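Aminoglycoside N(3)-acetyltransferase, AAC(3)-IVa (Escherichia coli, PDB 6MN3) catalyses transfer of an acetyl group from acetyl-CoA to the 3-amino group of 2-deoxystreptamine aminoglycosides, and so probably confers resistance to antibiotics such as gentamicin and apramycin. Local coordinates at residues Pro63-Leu68 with Pro82-Val87; Pro122-Ser127 with Ala158-Lys163; Leu143-Gly148 with Gly211-Ala216; Leu197-Leu202 with Phe217-Arg222; Phe241-Pro244 with Gly248-Glu251. All coordinates share one frame; numbering follows the deposited sequence.

Contact 1: Pro63-Leu68 with Pro82-Val87; sequences PSWSGL and PDLGVV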
# COMPACT_ATOMS: atom_id res chain seq x y z
N PRO A 63 -3.84 2.91 -1.89
CA PRO A 63 -4.62 2.85 -0.65
C PRO A 63 -5.49 4.08 -0.52
O PRO A 63 -5.16 5.16 -1.01
CB PRO A 63 -3.56 2.78 0.45
CG PRO A 63 -2.33 3.36 -0.17
CD PRO A 63 -2.39 2.97 -1.62
N SER A 64 -6.63 3.92 0.16
CA SER A 64 -7.61 5.00 0.22
C SER A 64 -8.54 4.85 1.42
O SER A 64 -9.74 5.10 1.30
CB SER A 64 -8.42 5.04 -1.08
OG SER A 64 -9.09 6.28 -1.22
N TRP A 65 -8.00 4.45 2.57
CA TRP A 65 -8.83 4.27 3.75
C TRP A 65 -8.84 5.53 4.61
O TRP A 65 -8.02 6.44 4.44
CB TRP A 65 -8.35 3.06 4.57
CG TRP A 65 -6.90 3.09 4.92
CD1 TRP A 65 -6.30 3.86 5.87
CD2 TRP A 65 -5.87 2.28 4.35
NE1 TRP A 65 -4.95 3.60 5.92
CE2 TRP A 65 -4.66 2.63 4.99
CE3 TRP A 65 -5.84 1.30 3.35
CZ2 TRP A 65 -3.45 2.03 4.67
CZ3 TRP A 65 -4.64 0.71 3.03
CH2 TRP A 65 -3.45 1.07 3.69
N SER A 66 -9.78 5.58 5.55
CA SER A 66 -10.04 6.78 6.34
C SER A 66 -9.31 6.78 7.67
O SER A 66 -8.85 7.84 8.12
CB SER A 66 -11.54 6.92 6.59
OG SER A 66 -12.22 7.35 5.43
N GLY A 67 -9.20 5.63 8.33
CA GLY A 67 -8.61 5.56 9.65
C GLY A 67 -9.54 5.92 10.78
O GLY A 67 -9.18 5.70 11.95
N LEU A 68 -10.72 6.46 10.49
CA LEU A 68 -11.69 6.81 11.53
C LEU A 68 -12.52 5.58 11.86
O LEU A 68 -13.39 5.17 11.08
CB LEU A 68 -12.58 7.96 11.06
CG LEU A 68 -11.87 9.17 10.44
CD1 LEU A 68 -12.84 9.97 9.58
CD2 LEU A 68 -11.26 10.04 11.52
N PRO A 82 -4.73 11.35 6.42
CA PRO A 82 -3.58 12.18 6.03
C PRO A 82 -2.25 11.44 6.08
O PRO A 82 -1.27 11.95 5.52
CB PRO A 82 -3.62 13.33 7.04
CG PRO A 82 -4.38 12.79 8.20
CD PRO A 82 -5.40 11.86 7.62
N ASP A 83 -2.19 10.28 6.72
CA ASP A 83 -0.95 9.51 6.77
C ASP A 83 -0.62 8.83 5.45
O ASP A 83 0.52 8.38 5.27
CB ASP A 83 -1.03 8.48 7.89
CG ASP A 83 0.34 8.06 8.40
OD1 ASP A 83 1.22 8.95 8.52
OD2 ASP A 83 0.54 6.86 8.67
N LEU A 84 -1.58 8.72 4.53
CA LEU A 84 -1.34 8.10 3.24
C LEU A 84 -0.88 9.08 2.18
O LEU A 84 -0.48 8.65 1.09
CB LEU A 84 -2.59 7.36 2.76
CG LEU A 84 -2.87 6.03 3.48
CD1 LEU A 84 -4.15 5.39 2.99
CD2 LEU A 84 -1.69 5.08 3.32
N GLY A 85 -0.92 10.38 2.46
CA GLY A 85 -0.36 11.38 1.58
C GLY A 85 -1.41 12.09 0.74
O GLY A 85 -2.58 11.71 0.68
N VAL A 86 -0.96 13.16 0.08
CA VAL A 86 -1.84 13.96 -0.77
C VAL A 86 -2.17 13.23 -2.06
O VAL A 86 -3.27 13.40 -2.61
CB VAL A 86 -1.19 15.33 -1.05
CG1 VAL A 86 -2.19 16.28 -1.69
CG2 VAL A 86 -0.62 15.91 0.23
N VAL A 87 -1.25 12.41 -2.57
CA VAL A 87 -1.49 11.70 -3.82
C VAL A 87 -2.65 10.72 -3.66
O VAL A 87 -3.54 10.64 -4.52
CB VAL A 87 -0.21 10.98 -4.29
CG1 VAL A 87 -0.48 10.17 -5.54
CG2 VAL A 87 0.90 12.00 -4.52
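Leu-84 lays its CD1 methyl over one face of the Trp-65 indole. Leu-84 CD1 sits 3.6 Å from the centroid of the Trp-65 five-membered ring and 17° off its normal, a clear CH-pi contact. Its nearest ring atom is Trp-65 CE2, 3.4 Å from Leu-84 CD1. The second methyl reaches further along the ring system, with Leu-84 CD2 3.8 Å from Trp-65 CZ2. The two side chains cross at about a right angle. Trp-65 holds CG between its backbone N and carbonyl carbon (chi1 53°), and this turns the indole back toward Leu-84. Pro-63 completes the apolar surface. Pro-63 CB lies 3.7 Å from Leu-84 CD1, and Pro-63 CG lies 3.9 Å from Leu-84 CD2. A single leucine thus fills the angle between a proline ring and an indole. Ser-64, between them, points the other way, and its OG bonds to Arg-99 NE. Gly-85 follows as the N-cap of helix 86-91. The contact packs the residues just before helix 86-91 on the end of strand 59-63. Pro-63 also packs on strand 26-31 and on Phe-106 of strand 106-109, the two strands that flank its own in the central mixed sheet.

Contact 2: Pro122-Ser127 with Ala158-Lys163; sequences PLPPHS and AELMAK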
# COMPACT_ATOMS: atom_id res chain seq x y z
N PRO A 122 -13.37 -6.52 4.36
CA PRO A 122 -12.57 -7.66 4.81
C PRO A 122 -12.03 -7.48 6.22
O PRO A 122 -11.50 -6.42 6.55
CB PRO A 122 -11.43 -7.71 3.77
CG PRO A 122 -11.50 -6.37 3.01
CD PRO A 122 -12.54 -5.51 3.68
N LEU A 123 -12.16 -8.51 7.06
CA LEU A 123 -11.63 -8.48 8.42
C LEU A 123 -10.66 -9.64 8.60
O LEU A 123 -11.08 -10.81 8.52
CB LEU A 123 -12.77 -8.57 9.45
CG LEU A 123 -13.98 -7.67 9.25
CD1 LEU A 123 -15.12 -8.43 8.57
CD2 LEU A 123 -14.45 -7.06 10.56
N PRO A 124 -9.36 -9.39 8.84
CA PRO A 124 -8.65 -8.11 8.94
C PRO A 124 -8.65 -7.31 7.62
O PRO A 124 -8.98 -7.88 6.58
CB PRO A 124 -7.22 -8.53 9.32
CG PRO A 124 -7.38 -9.87 9.95
CD PRO A 124 -8.47 -10.52 9.17
N PRO A 125 -8.29 -6.03 7.68
CA PRO A 125 -8.39 -5.18 6.47
C PRO A 125 -7.63 -5.71 5.27
O PRO A 125 -8.02 -5.41 4.13
CB PRO A 125 -7.84 -3.84 6.95
CG PRO A 125 -8.11 -3.82 8.41
CD PRO A 125 -7.94 -5.23 8.87
N HIS A 126 -6.55 -6.47 5.46
CA HIS A 126 -5.74 -6.91 4.33
C HIS A 126 -5.78 -8.42 4.19
O HIS A 126 -4.74 -9.07 4.06
CB HIS A 126 -4.31 -6.41 4.49
CG HIS A 126 -4.23 -4.94 4.81
ND1 HIS A 126 -3.41 -4.44 5.80
CD2 HIS A 126 -4.87 -3.88 4.27
CE1 HIS A 126 -3.55 -3.13 5.86
NE2 HIS A 126 -4.43 -2.76 4.94
N SER A 127 -6.98 -8.99 4.19
CA SER A 127 -7.19 -10.42 4.09
C SER A 127 -7.01 -10.88 2.65
O SER A 127 -6.85 -10.07 1.74
CB SER A 127 -8.59 -10.76 4.61
OG SER A 127 -9.57 -10.52 3.62
N ALA A 158 0.85 -10.89 3.80
CA ALA A 158 1.72 -12.04 4.00
C ALA A 158 1.59 -12.60 5.41
O ALA A 158 1.62 -13.82 5.61
CB ALA A 158 3.17 -11.66 3.71
N GLU A 159 1.44 -11.72 6.41
CA GLU A 159 1.21 -12.19 7.77
C GLU A 159 -0.06 -13.03 7.86
O GLU A 159 -0.08 -14.07 8.52
CB GLU A 159 1.12 -11.00 8.73
CG GLU A 159 2.37 -10.17 8.85
CD GLU A 159 2.16 -8.93 9.70
OE1 GLU A 159 1.22 -8.16 9.40
OE2 GLU A 159 2.91 -8.74 10.68
N LEU A 160 -1.12 -12.58 7.19
CA LEU A 160 -2.39 -13.30 7.27
C LEU A 160 -2.32 -14.63 6.53
O LEU A 160 -2.90 -15.62 6.99
CB LEU A 160 -3.51 -12.42 6.72
CG LEU A 160 -3.93 -11.30 7.67
CD1 LEU A 160 -4.91 -10.36 7.00
CD2 LEU A 160 -4.51 -11.88 8.95
N MET A 161 -1.62 -14.67 5.40
CA MET A 161 -1.45 -15.93 4.69
C MET A 161 -0.57 -16.90 5.48
O MET A 161 -0.74 -18.12 5.37
CB MET A 161 -0.88 -15.69 3.30
CG MET A 161 -1.87 -15.07 2.33
SD MET A 161 -1.11 -14.56 0.78
CE MET A 161 -0.60 -16.14 0.11
N ALA A 162 0.36 -16.38 6.28
CA ALA A 162 1.16 -17.21 7.16
C ALA A 162 0.40 -17.63 8.42
O ALA A 162 0.97 -18.35 9.25
CB ALA A 162 2.44 -16.47 7.56
N LYS A 163 -0.85 -17.21 8.56
CA LYS A 163 -1.65 -17.47 9.76
C LYS A 163 -0.88 -17.04 11.01
O LYS A 163 -0.62 -17.82 11.93
CB LYS A 163 -2.07 -18.95 9.83
CG LYS A 163 -2.74 -19.45 8.56
CD LYS A 163 -2.41 -20.91 8.31
CE LYS A 163 -1.75 -21.09 6.95
NZ LYS A 163 -1.21 -22.47 6.78
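Leu-160 makes the apolar contact with Pro-124. Both methyls lie on one side of the proline ring, near its CB-CG side. Pro-124 CG is 3.6 Å from Leu-160 CD2, and Pro-124 CB is 3.8 Å from Leu-160 CD1. The peptide bond between Leu-123 and Pro-124 is cis. With CG anti to the carbonyl carbon (chi1 -75°) and the chain extended at chi2 (173°), the fork of Leu-160 reaches the loop.

The same leucine packs on loop backbone. Leu-160 CD1 lies 3.2 Å from His-126 O and 3.7 Å from Ser-127 CA. This is close van der Waals packing of a methyl on a peptide. The fold here is a proline-rich loop, between helices 113-117 and 131-137, set against the C-terminal turn of helix 154-161. That helix ends in a Schellman motif at Lys-163, with Lys-163 N bonded to Leu-160 O at 3.0 Å.

Polar groups are held by neighbours outside the two segments. Ser-127 OG takes a bond from Ala-129 N. Glu-159, the preceding helix residue, takes no part in this packing; its OE2 bonds to Tyr-166 and His-190 and its OE1 to Asn-188. Its weak bond to His-156 fits a possible Cys-His-Glu relay with Cys-192. The ring of His-126 meets the ring of His-156, with the planes about 35° apart.

Contact 3: Leu143-Gly148 with Gly211-Ala216; sequences LLLGVG and GPVGHA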
# COMPACT_ATOMS: atom_id res chain seq x y z
N LEU A 143 4.85 -0.26 -5.90
CA LEU A 143 5.77 0.86 -6.01
C LEU A 143 5.79 1.59 -4.67
O LEU A 143 4.78 2.15 -4.25
CB LEU A 143 5.36 1.80 -7.14
CG LEU A 143 6.18 3.08 -7.27
CD1 LEU A 143 7.65 2.75 -7.44
CD2 LEU A 143 5.67 3.93 -8.43
N LEU A 144 6.94 1.56 -4.01
CA LEU A 144 7.16 2.33 -2.78
C LEU A 144 7.79 3.66 -3.18
O LEU A 144 8.96 3.71 -3.55
CB LEU A 144 8.04 1.56 -1.81
CG LEU A 144 7.54 0.18 -1.39
CD1 LEU A 144 8.37 -0.35 -0.22
CD2 LEU A 144 6.07 0.22 -1.02
N LEU A 145 7.00 4.73 -3.11
CA LEU A 145 7.37 6.03 -3.66
C LEU A 145 7.68 6.99 -2.52
O LEU A 145 6.79 7.64 -1.97
CB LEU A 145 6.24 6.55 -4.55
CG LEU A 145 6.59 7.72 -5.47
CD1 LEU A 145 7.92 7.46 -6.13
CD2 LEU A 145 5.50 7.90 -6.51
N GLY A 146 8.96 7.08 -2.16
CA GLY A 146 9.36 7.95 -1.08
C GLY A 146 8.97 7.47 0.29
O GLY A 146 8.95 8.27 1.24
N VAL A 147 8.63 6.19 0.43
CA VAL A 147 8.32 5.58 1.72
C VAL A 147 9.06 4.25 1.81
O VAL A 147 9.46 3.67 0.80
CB VAL A 147 6.81 5.36 1.93
CG1 VAL A 147 6.06 6.69 1.92
CG2 VAL A 147 6.25 4.42 0.87
N GLY A 148 9.25 3.79 3.04
CA GLY A 148 9.89 2.52 3.30
C GLY A 148 8.91 1.36 3.26
O GLY A 148 7.75 1.49 2.86
N GLY A 211 15.58 3.17 -7.71
CA GLY A 211 15.91 4.29 -8.55
C GLY A 211 15.14 5.53 -8.15
O GLY A 211 14.33 5.52 -7.22
N PRO A 212 15.39 6.64 -8.84
CA PRO A 212 14.70 7.89 -8.51
C PRO A 212 13.40 8.07 -9.28
O PRO A 212 13.27 7.71 -10.45
CB PRO A 212 15.72 8.95 -8.93
CG PRO A 212 16.41 8.34 -10.10
CD PRO A 212 16.43 6.84 -9.87
N VAL A 213 12.41 8.62 -8.59
CA VAL A 213 11.18 9.13 -9.19
C VAL A 213 10.99 10.52 -8.62
O VAL A 213 10.71 10.67 -7.42
CB VAL A 213 9.97 8.24 -8.92
CG1 VAL A 213 8.69 8.93 -9.38
CG2 VAL A 213 10.12 6.90 -9.61
N GLY A 214 11.13 11.54 -9.45
CA GLY A 214 11.19 12.89 -8.93
C GLY A 214 12.43 13.03 -8.08
O GLY A 214 13.54 12.65 -8.50
N HIS A 215 12.27 13.55 -6.87
CA HIS A 215 13.37 13.60 -5.91
C HIS A 215 13.38 12.40 -4.97
O HIS A 215 14.26 12.31 -4.11
CB HIS A 215 13.30 14.89 -5.09
CG HIS A 215 13.41 16.13 -5.91
ND1 HIS A 215 14.59 16.83 -6.06
CD2 HIS A 215 12.48 16.81 -6.63
CE1 HIS A 215 14.38 17.87 -6.84
NE2 HIS A 215 13.11 17.88 -7.20
N ALA A 216 12.44 11.47 -5.13
CA ALA A 216 12.22 10.42 -4.16
C ALA A 216 13.03 9.17 -4.48
O ALA A 216 13.22 8.82 -5.64
CB ALA A 216 10.74 10.05 -4.09
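Leu-145 touches Val-213 through one methyl. Leu-145 CD1 lies 3.5 Å from Val-213 CB and 3.6 Å from Val-213 CG1. Val-213 CG2 is further from Leu-145 CD1, at 4.2 Å. The side chains cross at about a right angle, and the leucine methyl sits against the valine branch point. Leu-145 reaches it because its CG is anti to the backbone N (chi1 -165°). Leu-145 CD1 is also 4.3 Å from Ala-216 CB. Ala-216 CB in turn rests on the backbone of Gly-146, 3.9 Å from Gly-146 CA. Gly-146 has positive phi, which suits a glycine, and it begins the turn away from strand 141-145.

The contact spans a strand of the mixed sheet. Strands 141-145 and 208-213 both pair antiparallel with strand 216-222, which lies between them. Ala-218 of that middle strand touches both Leu-145 and Val-213. Strands 208-213 and 216-222 form a beta hairpin closed by a type II' turn from Val-213 to Ala-216. Its ends are joined twice: Val-213 N to Ala-216 O at 3.1 Å, and Ala-216 N to Val-213 O at 3.0 Å. Gly-214 takes the positive-phi position of the turn, and its N bonds to Gln-15 OE1.

Two helices back the cluster. Leu-16 of helix 9-19 packs on Val-213 and also on Leu-143, two residues earlier than Leu-145 on the same strand. Val-36 of helix 33-36 packs on Leu-145 and Ala-216, and Ser-35 also touches Ala-216.

Contact 4: Leu197-Leu202 with Phe217-Arg222; sequences LADRWL and FARLIR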
# COMPACT_ATOMS: atom_id res chain seq x y z
N LEU A 197 12.95 -4.95 7.41
CA LEU A 197 13.75 -6.14 7.17
C LEU A 197 13.56 -6.67 5.75
O LEU A 197 14.50 -7.20 5.15
CB LEU A 197 13.40 -7.23 8.18
CG LEU A 197 13.70 -6.96 9.65
CD1 LEU A 197 13.15 -8.09 10.52
CD2 LEU A 197 15.19 -6.78 9.88
N ALA A 198 12.35 -6.54 5.21
CA ALA A 198 12.08 -7.01 3.85
C ALA A 198 12.94 -6.31 2.82
O ALA A 198 13.18 -6.88 1.74
CB ALA A 198 10.60 -6.82 3.52
N ASP A 199 13.42 -5.10 3.11
CA ASP A 199 14.27 -4.39 2.17
C ASP A 199 15.52 -5.20 1.85
O ASP A 199 15.87 -5.40 0.68
CB ASP A 199 14.63 -3.01 2.72
CG ASP A 199 15.13 -2.07 1.65
OD1 ASP A 199 14.30 -1.59 0.85
OD2 ASP A 199 16.35 -1.80 1.60
N ARG A 200 16.21 -5.68 2.88
CA ARG A 200 17.41 -6.48 2.65
C ARG A 200 17.06 -7.84 2.06
O ARG A 200 17.77 -8.35 1.19
CB ARG A 200 18.21 -6.64 3.94
CG ARG A 200 19.54 -7.35 3.74
CD ARG A 200 20.08 -7.90 5.05
NE ARG A 200 20.54 -6.84 5.94
CZ ARG A 200 20.38 -6.85 7.26
NH1 ARG A 200 19.76 -7.87 7.84
NH2 ARG A 200 20.84 -5.85 7.99
N TRP A 201 15.96 -8.45 2.53
CA TRP A 201 15.53 -9.73 1.97
C TRP A 201 15.34 -9.63 0.46
O TRP A 201 15.82 -10.48 -0.29
CB TRP A 201 14.23 -10.19 2.64
CG TRP A 201 14.31 -10.38 4.12
CD1 TRP A 201 15.44 -10.54 4.87
CD2 TRP A 201 13.21 -10.44 5.03
NE1 TRP A 201 15.11 -10.69 6.19
CE2 TRP A 201 13.75 -10.64 6.32
CE3 TRP A 201 11.83 -10.34 4.88
CZ2 TRP A 201 12.94 -10.73 7.45
CZ3 TRP A 201 11.03 -10.44 6.01
CH2 TRP A 201 11.59 -10.64 7.28
N LEU A 202 14.64 -8.59 0.01
CA LEU A 202 14.27 -8.48 -1.40
C LEU A 202 15.43 -7.99 -2.25
O LEU A 202 15.70 -8.55 -3.32
CB LEU A 202 13.07 -7.54 -1.54
CG LEU A 202 11.77 -8.03 -0.90
CD1 LEU A 202 10.84 -6.87 -0.59
CD2 LEU A 202 11.08 -9.06 -1.79
N PHE A 217 13.52 8.53 -3.42
CA PHE A 217 14.02 7.16 -3.52
C PHE A 217 12.83 6.23 -3.72
O PHE A 217 11.94 6.15 -2.87
CB PHE A 217 14.79 6.81 -2.25
CG PHE A 217 15.34 5.40 -2.23
CD1 PHE A 217 14.91 4.50 -1.28
CD2 PHE A 217 16.29 5.00 -3.16
CE1 PHE A 217 15.41 3.21 -1.25
CE2 PHE A 217 16.79 3.71 -3.13
CZ PHE A 217 16.35 2.82 -2.18
N ALA A 218 12.79 5.54 -4.86
CA ALA A 218 11.66 4.69 -5.21
C ALA A 218 12.08 3.23 -5.22
O ALA A 218 13.19 2.89 -5.65
CB ALA A 218 11.08 5.07 -6.58
N ARG A 219 11.19 2.36 -4.74
CA ARG A 219 11.43 0.93 -4.71
C ARG A 219 10.27 0.22 -5.39
O ARG A 219 9.11 0.55 -5.13
CB ARG A 219 11.60 0.43 -3.28
CG ARG A 219 13.01 0.61 -2.75
CD ARG A 219 13.09 0.39 -1.25
NE ARG A 219 12.64 1.56 -0.51
CZ ARG A 219 13.02 1.85 0.73
NH1 ARG A 219 13.87 1.05 1.36
NH2 ARG A 219 12.56 2.93 1.33
N LEU A 220 10.59 -0.73 -6.26
CA LEU A 220 9.59 -1.43 -7.06
C LEU A 220 9.81 -2.93 -6.93
O LEU A 220 10.88 -3.43 -7.27
CB LEU A 220 9.67 -1.00 -8.52
CG LEU A 220 8.73 -1.71 -9.49
CD1 LEU A 220 7.28 -1.36 -9.19
CD2 LEU A 220 9.09 -1.35 -10.92
N ILE A 221 8.80 -3.64 -6.43
CA ILE A 221 8.86 -5.07 -6.19
C ILE A 221 7.58 -5.71 -6.70
O ILE A 221 6.49 -5.16 -6.54
CB ILE A 221 9.05 -5.41 -4.69
CG1 ILE A 221 10.04 -4.45 -4.02
CG2 ILE A 221 9.51 -6.85 -4.52
CD1 ILE A 221 9.37 -3.32 -3.24
N ARG A 222 7.72 -6.88 -7.33
CA ARG A 222 6.54 -7.66 -7.71
C ARG A 222 5.79 -8.10 -6.46
O ARG A 222 6.39 -8.57 -5.49
CB ARG A 222 6.95 -8.87 -8.53
CG ARG A 222 7.14 -8.59 -10.01
CD ARG A 222 7.81 -9.76 -10.71
NE ARG A 222 7.36 -11.04 -10.17
CZ ARG A 222 6.32 -11.73 -10.65
NH1 ARG A 222 5.63 -11.26 -11.68
NH2 ARG A 222 5.98 -12.88 -10.10
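Asp-199 OD1 is gripped by two groups, Arg-219 NH1 across the contact and Gln-208 NE2 from strand 208-213. The salt bridge joins helix 197-204 to strand 216-222, a helix packed on one face of the mixed sheet. Arg-219 NH1 is 2.7 Å from Asp-199 OD1, with an N-H...O angle of 147°. The donor comes from above the carboxylate, 63° out of its plane. The carboxylate and guanidinium planes stand 86° apart, and the bridge uses one oxygen and one nitrogen, not a flat two-bond clasp. In Asp-199, CG is anti to the backbone N, which carries the acid out toward the strand. Arg-219 bends at chi3 to bring its guanidinium round to meet it. The second terminal nitrogen, Arg-219 NH2, makes a weak bond to Val-147 O. One turn along the helix, an apolar pair continues the seam. Leu-202 and Ile-221 cross at about a right angle, with Leu-202 CD2 3.8 Å from Ile-221 CG2. His-149 touches Asp-199, Leu-202 and Ile-221. Phe-217 adds a neighbour for the arginine: its ring edge meets the guanidinium face, with Phe-217 CE1 3.3 Å above the Arg-219 plane.

Contact 5: Phe241-Pro244 with Gly248-Glu251; sequences FLHP and GCEE. With ZN (zinc ion), chain D.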
# COMPACT_ATOMS: atom_id res chain seq x y z
N PHE A 241 8.41 -10.00 12.47
CA PHE A 241 8.07 -8.59 12.35
C PHE A 241 7.81 -7.92 13.70
O PHE A 241 7.49 -6.73 13.72
CB PHE A 241 6.84 -8.42 11.46
CG PHE A 241 7.09 -8.77 10.01
CD1 PHE A 241 8.29 -8.45 9.40
CD2 PHE A 241 6.11 -9.42 9.27
CE1 PHE A 241 8.51 -8.77 8.07
CE2 PHE A 241 6.33 -9.73 7.94
CZ PHE A 241 7.53 -9.41 7.35
N LEU A 242 7.94 -8.64 14.80
CA LEU A 242 7.66 -8.11 16.13
C LEU A 242 8.95 -7.64 16.79
O LEU A 242 9.94 -8.38 16.83
CB LEU A 242 6.98 -9.15 17.01
CG LEU A 242 5.55 -9.55 16.67
CD1 LEU A 242 4.91 -10.25 17.86
CD2 LEU A 242 4.73 -8.34 16.25
N HIS A 243 8.94 -6.41 17.29
CA HIS A 243 10.06 -5.92 18.08
C HIS A 243 10.25 -6.82 19.30
O HIS A 243 9.27 -7.22 19.93
CB HIS A 243 9.83 -4.48 18.52
CG HIS A 243 10.43 -3.46 17.61
ND1 HIS A 243 9.67 -2.71 16.74
CD2 HIS A 243 11.71 -3.05 17.44
CE1 HIS A 243 10.46 -1.89 16.07
NE2 HIS A 243 11.70 -2.08 16.48
N PRO A 244 11.49 -7.15 19.66
CA PRO A 244 11.71 -7.91 20.88
C PRO A 244 11.30 -7.10 22.09
O PRO A 244 11.29 -5.85 22.04
CB PRO A 244 13.21 -8.20 20.86
CG PRO A 244 13.79 -7.15 19.99
CD PRO A 244 12.75 -6.86 18.95
N GLY A 248 11.33 -2.67 23.80
CA GLY A 248 10.27 -2.01 24.56
C GLY A 248 9.26 -1.28 23.71
O GLY A 248 8.80 -0.20 24.08
N CYS A 249 8.90 -1.85 22.56
CA CYS A 249 7.92 -1.22 21.68
C CYS A 249 6.52 -1.44 22.25
O CYS A 249 6.11 -2.58 22.49
CB CYS A 249 8.02 -1.79 20.27
SG CYS A 249 6.79 -1.11 19.14
N GLU A 250 5.79 -0.34 22.47
CA GLU A 250 4.44 -0.44 22.98
C GLU A 250 3.49 -1.04 21.96
O GLU A 250 2.57 -1.78 22.32
CB GLU A 250 3.94 0.94 23.43
CG GLU A 250 2.96 0.91 24.58
CD GLU A 250 2.88 2.24 25.31
OE1 GLU A 250 1.84 2.51 25.94
OE2 GLU A 250 3.86 3.01 25.25
N GLU A 251 3.69 -0.74 20.67
CA GLU A 251 2.80 -1.25 19.64
C GLU A 251 3.07 -2.72 19.33
O GLU A 251 2.16 -3.43 18.90
CB GLU A 251 2.94 -0.41 18.37
CG GLU A 251 1.63 -0.15 17.65
CD GLU A 251 1.67 1.11 16.80
OE1 GLU A 251 1.08 1.11 15.70
OE2 GLU A 251 2.29 2.10 17.24
ZN ZN D . 7.60 -2.52 17.40
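A zinc site of three cysteines and one histidine brings these two segments together. His-243 and Cys-249 supply two of the four ligands, and Cys-191 and Cys-252 supply the others. Cys-249 and Cys-252 form a CxxC pair at the start of helix 250-257. All four ligands are protein side chains, which is consistent with a structural zinc. The metal ties the C-terminal helix to the loop after helix 223-236 and, through Cys-191, to an earlier part of the chain.

His-243 binds through ND1, at 2.2 Å from the zinc. Cys-249 binds through SG, at 2.4 Å from the zinc. The ND1-zinc-SG angle is about 127°, wider than an ideal tetrahedral value. In Cys-249, SG is anti to the backbone N (chi1 178°), and this extends the sulfur toward the metal. The two side chains also touch directly, with His-243 CB 3.7 Å from Cys-249 CB. Further along, Pro-244 O lies near Gly-248 N, at 3.6 Å. Positive phi at Gly-248 suits a glycine and marks the bend before the ligand cysteine.

Around the site, His-243 packs on Glu-193 and Arg-194, and its carbonyl O takes a weak bond from Arg-256. The cysteine sulfur stands obliquely to the imidazole: Cys-249 SG is 4.8 Å from the His-243 ring centroid and 49° off the ring normal.

Overall arrangement
From the N terminus, contact 1 comes first and closes the irregular loop between strand 59-63 and helix 86-91. Contact 2 closes a longer excursion from the loop at 122-127 to helix 154-161. Contact 3 opens within it and ends beyond it, so the two cross. Contact 4 opens inside contact 3 and closes after it, so these cross too. Contacts 3 and 4 meet in the mixed sheet, where Leu-144 and Gly-211 probably bond to strand 216-222. Contact 5 closes last, in a tight zinc-bound loop near the C terminus. Trp-65 packs on His-126 between contacts 1 and 2. Phe-241 joins contact 5 to Glu-159 of contact 2 and Trp-201 of contact 4.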